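Local coordinates for ribosomal-protein-serine acetyltransferase, putative (Vibrio cholerae O1 biovar eltor, PDB 2FCK) that is of unconfirmed function but belongs to the GNAT acetyltransferases and may transfer acetyl groups to the N-terminal serine or alanine of a protein, as some family members do, at residues 61-64 / 65-68; 36-39 / 40-44. All blocks are in the same frame, centred on the assembly; numbering follows the deposited sequence.

Overall arrangement
Both contacts are local, formed between neighbouring residues on the surface of a single GNAT-family domain, and they follow each other along the chain. Contact 2 (36-39 / 40-44) comes first, in the loop between helices 25-33 and 51-66; contact 1 (61-64 / 65-68) spans the C-terminal end of helix 51-66 and the residues just after it. Their centres lie 22 Å apart and their nearest atoms about 7 Å apart, so they do not touch. Phe57 of helix 51-66 relates to both, accepting a hydrogen bond from Thr61 and stacking on Trp44. Nitrate ions, probably from the crystallisation liquor, lie close to both contacts; no substrate or cofactor is bound at either.

Contact 1 (61-64 / 65-68); sequences TRLN and WVKA. With NO3 (nitrate ion), chain H.
Arg62 and Val66 meet one turn apart near the C-terminal end of helix 51-66, with the CG1 methyl of Val66 sitting 3.7 Å above the centre of one guanidinium face. Arg62 reaches this position with CG anti to its backbone N (chi1 177°) and a chain extended as far as NE, which carries the flat group over the valine. A nitrate ion lies at the guanidinium edge and takes two hydrogen bonds, from NE of Arg62 to O1 at 2.8 Å and from NH2 of Arg62 to O3 at 2.9 Å. Leu63 crosses Lys67 in the same i to i+4 spacing: CD1 of Leu63 lies 3.6 Å from CD of Lys67, whose chain bends at chi3 (102°). Beyond that bend, NZ of Lys67 donates to a water at 2.6 Å, and ND2 of Asn64 reaches the same water through a weak bond. The backbone bond from Val66 N to Arg62 O, 2.9 Å, continues the helix, which ends in a Schellman motif with Ala68 at positive phi. Trp65 turns into the protein, its NE1 bonded to Thr5 O and its ring edge-to-face with Phe73 and Tyr71. Aliphatic carbons thus lie against both cationic side chains at the surface, while the paired N-H groups of Arg62 hold the anion in the guanidinium plane, and the nitrate, probably from the crystallisation liquor, would offset part of the arginine's charge.

Contact 2 (36-39 / 40-44); sequences QTLH and QWVDW
Two carbonyl groups, of Thr37 and Leu38, gather the hydrogen bonds that hold the successive turns of residues 37-42. Thr37 O receives Gln40 N at 3.1 Å. The side-chain amide of the same glutamine also reaches Thr37 O, with NE2 of Gln40 at 3.2 Å, although the position of NE2 is less certain. Leu38 O accepts two backbone donors: Val42 N at 3.1 Å approaches almost straight along the carbonyl, whereas Trp41 N, 2.9 Å away, comes from above its plane.

Packing accompanies these bonds. CG of Gln40 lies between its own backbone N and carbonyl carbon (chi1 73°), which places this methylene 3.4 Å above the centre of one face of the Trp41 ring. The extended remainder of the chain crosses Thr37 obliquely, the amide end lying beside its CB. One face of the His39 ring covers the backbone N of Gln40, and the plane of the imidazole is within 9° of that of the Gln40 side-chain amide, although the two groups do not stack. On the apolar side, CB of Leu38 touches CG2 of Val42 at 4.2 Å.

Leu38 and Val42 both pack against Ile32 of helix 25-33 and Trp104 of strand 98-105, while OG1 of Thr37 is hydrogen-bonded to OD1 of Asp107, at the start of helix 107-110. Trp41 leans on the loop residues Asp140, Glu142 and Asn143, between strand 134-139 and helix 144-152.

Contact 1 (61-64 / 65-68)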
ATOM      1  N   THR A  61       6.749   9.771 -15.456  1.00 40.68           N
ATOM      2  CA  THR A  61       7.119   8.415 -15.182  1.00 40.28           C
ATOM      3  C   THR A  61       8.620   8.298 -14.897  1.00 40.67           C
ATOM      4  O   THR A  61       9.056   7.548 -14.010  1.00 40.86           O
ATOM      5  CB  THR A  61       6.719   7.553 -16.433  1.00 40.06           C
ATOM      6  OG1 THR A  61       5.290   7.661 -16.632  1.00 41.51           O
ATOM      7  CG2 THR A  61       7.067   6.112 -16.233  1.00 38.90           C
ATOM      8  N   ARG A  62       9.413   9.050 -15.643  1.00 40.47           N
ATOM      9  CA  ARG A  62      10.845   9.050 -15.406  1.00 39.47           C
ATOM     10  C   ARG A  62      11.178   9.543 -13.998  1.00 41.25           C
ATOM     11  O   ARG A  62      12.045   8.974 -13.315  1.00 40.82           O
ATOM     12  CB  ARG A  62      11.577   9.884 -16.471  1.00 39.70           C
ATOM     13  CG  ARG A  62      13.067   9.932 -16.180  1.00 38.48           C
ATOM     14  CD  ARG A  62      13.802  11.047 -16.897  1.00 39.38           C
ATOM     15  NE  ARG A  62      15.197  11.076 -16.419  1.00 40.92           N
ATOM     16  CZ  ARG A  62      15.660  11.809 -15.401  1.00 41.54           C
ATOM     17  NH1 ARG A  62      14.899  12.698 -14.742  1.00 36.06           N
ATOM     18  NH2 ARG A  62      16.930  11.697 -15.065  1.00 42.24           N
ATOM     19  N   LEU A  63      10.481  10.591 -13.580  1.00 40.44           N
ATOM     20  CA  LEU A  63      10.750  11.219 -12.294  1.00 42.18           C
ATOM     21  C   LEU A  63      10.542  10.122 -11.238  1.00 43.20           C
ATOM     22  O   LEU A  63      11.439   9.888 -10.422  1.00 42.67           O
ATOM     23  CB  LEU A  63       9.797  12.394 -12.092  1.00 41.27           C
ATOM     24  CG  LEU A  63       9.959  13.263 -10.828  1.00 41.26           C
ATOM     25  CD1 LEU A  63      11.433  13.579 -10.558  1.00 44.31           C
ATOM     26  CD2 LEU A  63       9.122  14.527 -10.996  1.00 41.69           C
ATOM     27  N   ASN A  64       9.402   9.401 -11.312  1.00 43.53           N
ATOM     28  CA  ASN A  64       9.091   8.376 -10.314  1.00 44.05           C
ATOM     29  C   ASN A  64      10.167   7.288 -10.282  1.00 43.12           C
ATOM     30  O   ASN A  64      10.612   6.870  -9.198  1.00 43.35           O
ATOM     31  CB  ASN A  64       7.715   7.774 -10.493  1.00 45.90           C
ATOM     32  CG  ASN A  64       6.620   8.814 -10.549  1.00 48.02           C
ATOM     33  OD1 ASN A  64       5.592   8.599 -11.194  1.00 52.82           O
ATOM     34  ND2 ASN A  64       6.824   9.926  -9.890  1.00 46.69           N
ATOM     35  N   TRP A  65      10.641   6.901 -11.455  1.00 41.75           N
ATOM     36  CA  TRP A  65      11.682   5.862 -11.546  1.00 41.54           C
ATOM     37  C   TRP A  65      12.985   6.325 -10.847  1.00 41.57           C
ATOM     38  O   TRP A  65      13.532   5.636  -9.976  1.00 42.08           O
ATOM     39  CB  TRP A  65      11.884   5.538 -12.999  1.00 41.82           C
ATOM     40  CG  TRP A  65      12.926   4.505 -13.396  1.00 42.99           C
ATOM     41  CD1 TRP A  65      14.292   4.549 -13.168  1.00 43.09           C
ATOM     42  CD2 TRP A  65      12.707   3.377 -14.251  1.00 40.46           C
ATOM     43  NE1 TRP A  65      14.917   3.476 -13.788  1.00 42.00           N
ATOM     44  CE2 TRP A  65      13.962   2.749 -14.453  1.00 43.21           C
ATOM     45  CE3 TRP A  65      11.543   2.801 -14.836  1.00 40.12           C
ATOM     46  CZ2 TRP A  65      14.092   1.584 -15.231  1.00 41.09           C
ATOM     47  CZ3 TRP A  65      11.676   1.659 -15.601  1.00 43.75           C
ATOM     48  CH2 TRP A  65      12.948   1.061 -15.795  1.00 43.54           C
ATOM     49  N   VAL A  66      13.460   7.513 -11.186  1.00 40.30           N
ATOM     50  CA  VAL A  66      14.731   8.017 -10.628  1.00 41.85           C
ATOM     51  C   VAL A  66      14.578   8.263  -9.100  1.00 41.38           C
ATOM     52  O   VAL A  66      15.564   8.222  -8.312  1.00 41.81           O
ATOM     53  CB  VAL A  66      15.171   9.297 -11.364  1.00 43.23           C
ATOM     54  CG1 VAL A  66      15.478   8.987 -12.850  1.00 41.45           C
ATOM     55  CG2 VAL A  66      14.075  10.351 -11.267  1.00 45.48           C
ATOM     56  N   LYS A  67      13.341   8.558  -8.683  1.00 41.50           N
ATOM     57  CA  LYS A  67      13.068   8.792  -7.236  1.00 43.44           C
ATOM     58  C   LYS A  67      12.828   7.435  -6.532  1.00 43.83           C
ATOM     59  O   LYS A  67      12.620   7.390  -5.310  1.00 43.27           O
ATOM     60  CB  LYS A  67      11.819   9.677  -7.033  1.00 44.34           C
ATOM     61  CG  LYS A  67      12.022  11.177  -7.168  1.00 47.51           C
ATOM     62  CD  LYS A  67      10.682  11.849  -7.463  1.00 54.16           C
ATOM     63  CE  LYS A  67      10.067  12.520  -6.256  1.00 59.08           C
ATOM     64  NZ  LYS A  67       8.694  13.041  -6.608  1.00 60.88           N
ATOM     65  N   ALA A  68      12.821   6.345  -7.307  1.00 42.81           N
ATOM     66  CA  ALA A  68      12.548   4.980  -6.811  1.00 44.63           C
ATOM     67  C   ALA A  68      11.155   4.773  -6.190  1.00 45.79           C
ATOM     68  O   ALA A  68      10.962   3.862  -5.381  1.00 47.66           O
ATOM     69  CB  ALA A  68      13.662   4.454  -5.868  1.00 44.45           C
TER
HETATM   70  N   NO3 H 307      17.879   9.328 -17.918  1.00 40.75           N
HETATM   71  O1  NO3 H 307      16.702   9.857 -18.479  1.00 41.30           O
HETATM   72  O2  NO3 H 307      18.661   8.386 -18.621  1.00 40.68           O
HETATM   73  O3  NO3 H 307      18.289   9.744 -16.649  1.00 38.95           O
HETATM   74  O   HOH W   1       7.682  11.077  -7.963  1.00 49.75           O

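Contact 2 (36-39 / 40-44)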
ATOM      1  N   GLN A  36      -8.719   0.234 -29.806  1.00 34.93           N
ATOM      2  CA  GLN A  36     -10.162   0.490 -29.713  1.00 36.85           C
ATOM      3  C   GLN A  36     -10.588   0.891 -28.295  1.00 37.08           C
ATOM      4  O   GLN A  36     -11.534   1.682 -28.120  1.00 37.39           O
ATOM      5  CB  GLN A  36     -10.915  -0.774 -30.126  1.00 35.59           C
ATOM      6  CG  GLN A  36     -12.424  -0.718 -29.941  1.00 37.69           C
ATOM      7  CD  GLN A  36     -13.110  -1.932 -30.553  1.00 39.04           C
ATOM      8  OE1 GLN A  36     -12.458  -2.908 -30.915  1.00 44.74           O
ATOM      9  NE2 GLN A  36     -14.416  -1.881 -30.645  1.00 43.81           N
ATOM     10  N   THR A  37      -9.882   0.354 -27.301  1.00 38.80           N
ATOM     11  CA  THR A  37     -10.345   0.422 -25.895  1.00 40.70           C
ATOM     12  C   THR A  37      -9.423   1.058 -24.861  1.00 40.76           C
ATOM     13  O   THR A  37      -9.904   1.448 -23.796  1.00 40.39           O
ATOM     14  CB  THR A  37     -10.689  -0.975 -25.331  1.00 40.95           C
ATOM     15  OG1 THR A  37      -9.504  -1.790 -25.339  1.00 44.59           O
ATOM     16  CG2 THR A  37     -11.798  -1.615 -26.126  1.00 43.52           C
ATOM     17  N   LEU A  38      -8.112   1.129 -25.111  1.00 39.33           N
ATOM     18  CA  LEU A  38      -7.202   1.650 -24.087  1.00 40.93           C
ATOM     19  C   LEU A  38      -7.577   3.033 -23.560  1.00 41.20           C
ATOM     20  O   LEU A  38      -7.427   3.289 -22.358  1.00 41.33           O
ATOM     21  CB  LEU A  38      -5.745   1.644 -24.590  1.00 41.25           C
ATOM     22  CG  LEU A  38      -5.040   0.276 -24.571  1.00 44.47           C
ATOM     23  CD1 LEU A  38      -3.698   0.370 -25.288  1.00 46.09           C
ATOM     24  CD2 LEU A  38      -4.788  -0.153 -23.147  1.00 47.60           C
ATOM     25  N   HIS A  39      -8.072   3.911 -24.432  1.00 40.68           N
ATOM     26  CA  HIS A  39      -8.369   5.292 -24.060  1.00 41.99           C
ATOM     27  C   HIS A  39      -9.296   5.358 -22.842  1.00 43.60           C
ATOM     28  O   HIS A  39      -9.285   6.339 -22.113  1.00 44.44           O
ATOM     29  CB  HIS A  39      -9.047   6.029 -25.218  1.00 41.71           C
ATOM     30  CG  HIS A  39     -10.373   5.451 -25.592  1.00 42.37           C
ATOM     31  ND1 HIS A  39     -10.503   4.351 -26.419  1.00 42.82           N
ATOM     32  CD2 HIS A  39     -11.623   5.779 -25.196  1.00 41.57           C
ATOM     33  CE1 HIS A  39     -11.786   4.058 -26.551  1.00 40.99           C
ATOM     34  NE2 HIS A  39     -12.485   4.909 -25.823  1.00 44.22           N
ATOM     35  N   GLN A  40     -10.094   4.333 -22.617  1.00 44.59           N
ATOM     36  CA  GLN A  40     -11.076   4.455 -21.557  1.00 48.26           C
ATOM     37  C   GLN A  40     -10.534   4.039 -20.204  1.00 49.04           C
ATOM     38  O   GLN A  40     -11.147   4.349 -19.184  1.00 49.44           O
ATOM     39  CB  GLN A  40     -12.324   3.669 -21.879  1.00 48.90           C
ATOM     40  CG  GLN A  40     -12.187   2.197 -21.773  1.00 53.27           C
ATOM     41  CD  GLN A  40     -13.344   1.478 -22.459  1.00 58.98           C
ATOM     42  OE1 GLN A  40     -14.516   1.686 -22.120  1.00 61.46           O
ATOM     43  NE2 GLN A  40     -13.018   0.613 -23.408  1.00 60.47           N
ATOM     44  N   TRP A  41      -9.393   3.356 -20.205  1.00 50.10           N
ATOM     45  CA  TRP A  41      -8.788   2.829 -18.994  1.00 52.02           C
ATOM     46  C   TRP A  41      -7.569   3.618 -18.549  1.00 54.15           C
ATOM     47  O   TRP A  41      -7.303   3.694 -17.365  1.00 53.37           O
ATOM     48  CB  TRP A  41      -8.389   1.353 -19.165  1.00 51.59           C
ATOM     49  CG  TRP A  41      -9.472   0.481 -19.719  1.00 51.53           C
ATOM     50  CD1 TRP A  41      -9.431  -0.251 -20.887  1.00 51.31           C
ATOM     51  CD2 TRP A  41     -10.761   0.239 -19.145  1.00 50.05           C
ATOM     52  NE1 TRP A  41     -10.616  -0.928 -21.060  1.00 50.63           N
ATOM     53  CE2 TRP A  41     -11.453  -0.637 -20.011  1.00 52.78           C
ATOM     54  CE3 TRP A  41     -11.408   0.692 -17.986  1.00 51.79           C
ATOM     55  CZ2 TRP A  41     -12.768  -1.080 -19.744  1.00 51.74           C
ATOM     56  CZ3 TRP A  41     -12.707   0.252 -17.725  1.00 51.42           C
ATOM     57  CH2 TRP A  41     -13.374  -0.631 -18.602  1.00 53.18           C
ATOM     58  N   VAL A  42      -6.770   4.123 -19.489  1.00 56.93           N
ATOM     59  CA  VAL A  42      -5.576   4.865 -19.100  1.00 60.32           C
ATOM     60  C   VAL A  42      -6.037   6.286 -18.716  1.00 61.19           C
ATOM     61  O   VAL A  42      -6.971   6.846 -19.320  1.00 61.87           O
ATOM     62  CB  VAL A  42      -4.448   4.789 -20.178  1.00 60.94           C
ATOM     63  CG1 VAL A  42      -3.125   4.676 -19.496  1.00 62.34           C
ATOM     64  CG2 VAL A  42      -4.594   3.541 -21.054  1.00 60.41           C
ATOM     65  N   ASP A  43      -5.448   6.831 -17.651  1.00 64.05           N
ATOM     66  CA  ASP A  43      -5.949   8.068 -17.002  1.00 64.66           C
ATOM     67  C   ASP A  43      -5.800   9.352 -17.831  1.00 64.63           C
ATOM     68  O   ASP A  43      -6.762  10.089 -18.048  1.00 65.13           O
ATOM     69  CB  ASP A  43      -5.237   8.276 -15.650  1.00 65.73           C
ATOM     70  CG  ASP A  43      -6.167   8.785 -14.576  1.00 66.79           C
ATOM     71  OD1 ASP A  43      -7.340   8.360 -14.562  1.00 69.78           O
ATOM     72  OD2 ASP A  43      -5.726   9.588 -13.725  1.00 69.47           O
ATOM     73  N   TRP A  44      -4.562   9.593 -18.254  1.00 64.15           N
ATOM     74  CA  TRP A  44      -4.107  10.761 -19.016  1.00 63.59           C
ATOM     75  C   TRP A  44      -4.633  10.909 -20.447  1.00 63.52           C
ATOM     76  O   TRP A  44      -4.730   9.935 -21.184  1.00 63.33           O
ATOM     77  CB  TRP A  44      -2.600  10.691 -19.072  1.00 62.84           C
ATOM     78  CG  TRP A  44      -2.102   9.271 -19.129  1.00 62.04           C
ATOM     79  CD1 TRP A  44      -2.060   8.368 -18.102  1.00 61.23           C
ATOM     80  CD2 TRP A  44      -1.571   8.597 -20.280  1.00 61.47           C
ATOM     81  NE1 TRP A  44      -1.519   7.175 -18.542  1.00 63.18           N
ATOM     82  CE2 TRP A  44      -1.217   7.293 -19.876  1.00 62.36           C
ATOM     83  CE3 TRP A  44      -1.366   8.968 -21.612  1.00 60.80           C
ATOM     84  CZ2 TRP A  44      -0.665   6.366 -20.760  1.00 62.81           C
ATOM     85  CZ3 TRP A  44      -0.823   8.038 -22.491  1.00 62.06           C
ATOM     86  CH2 TRP A  44      -0.488   6.754 -22.062  1.00 61.64           C
TER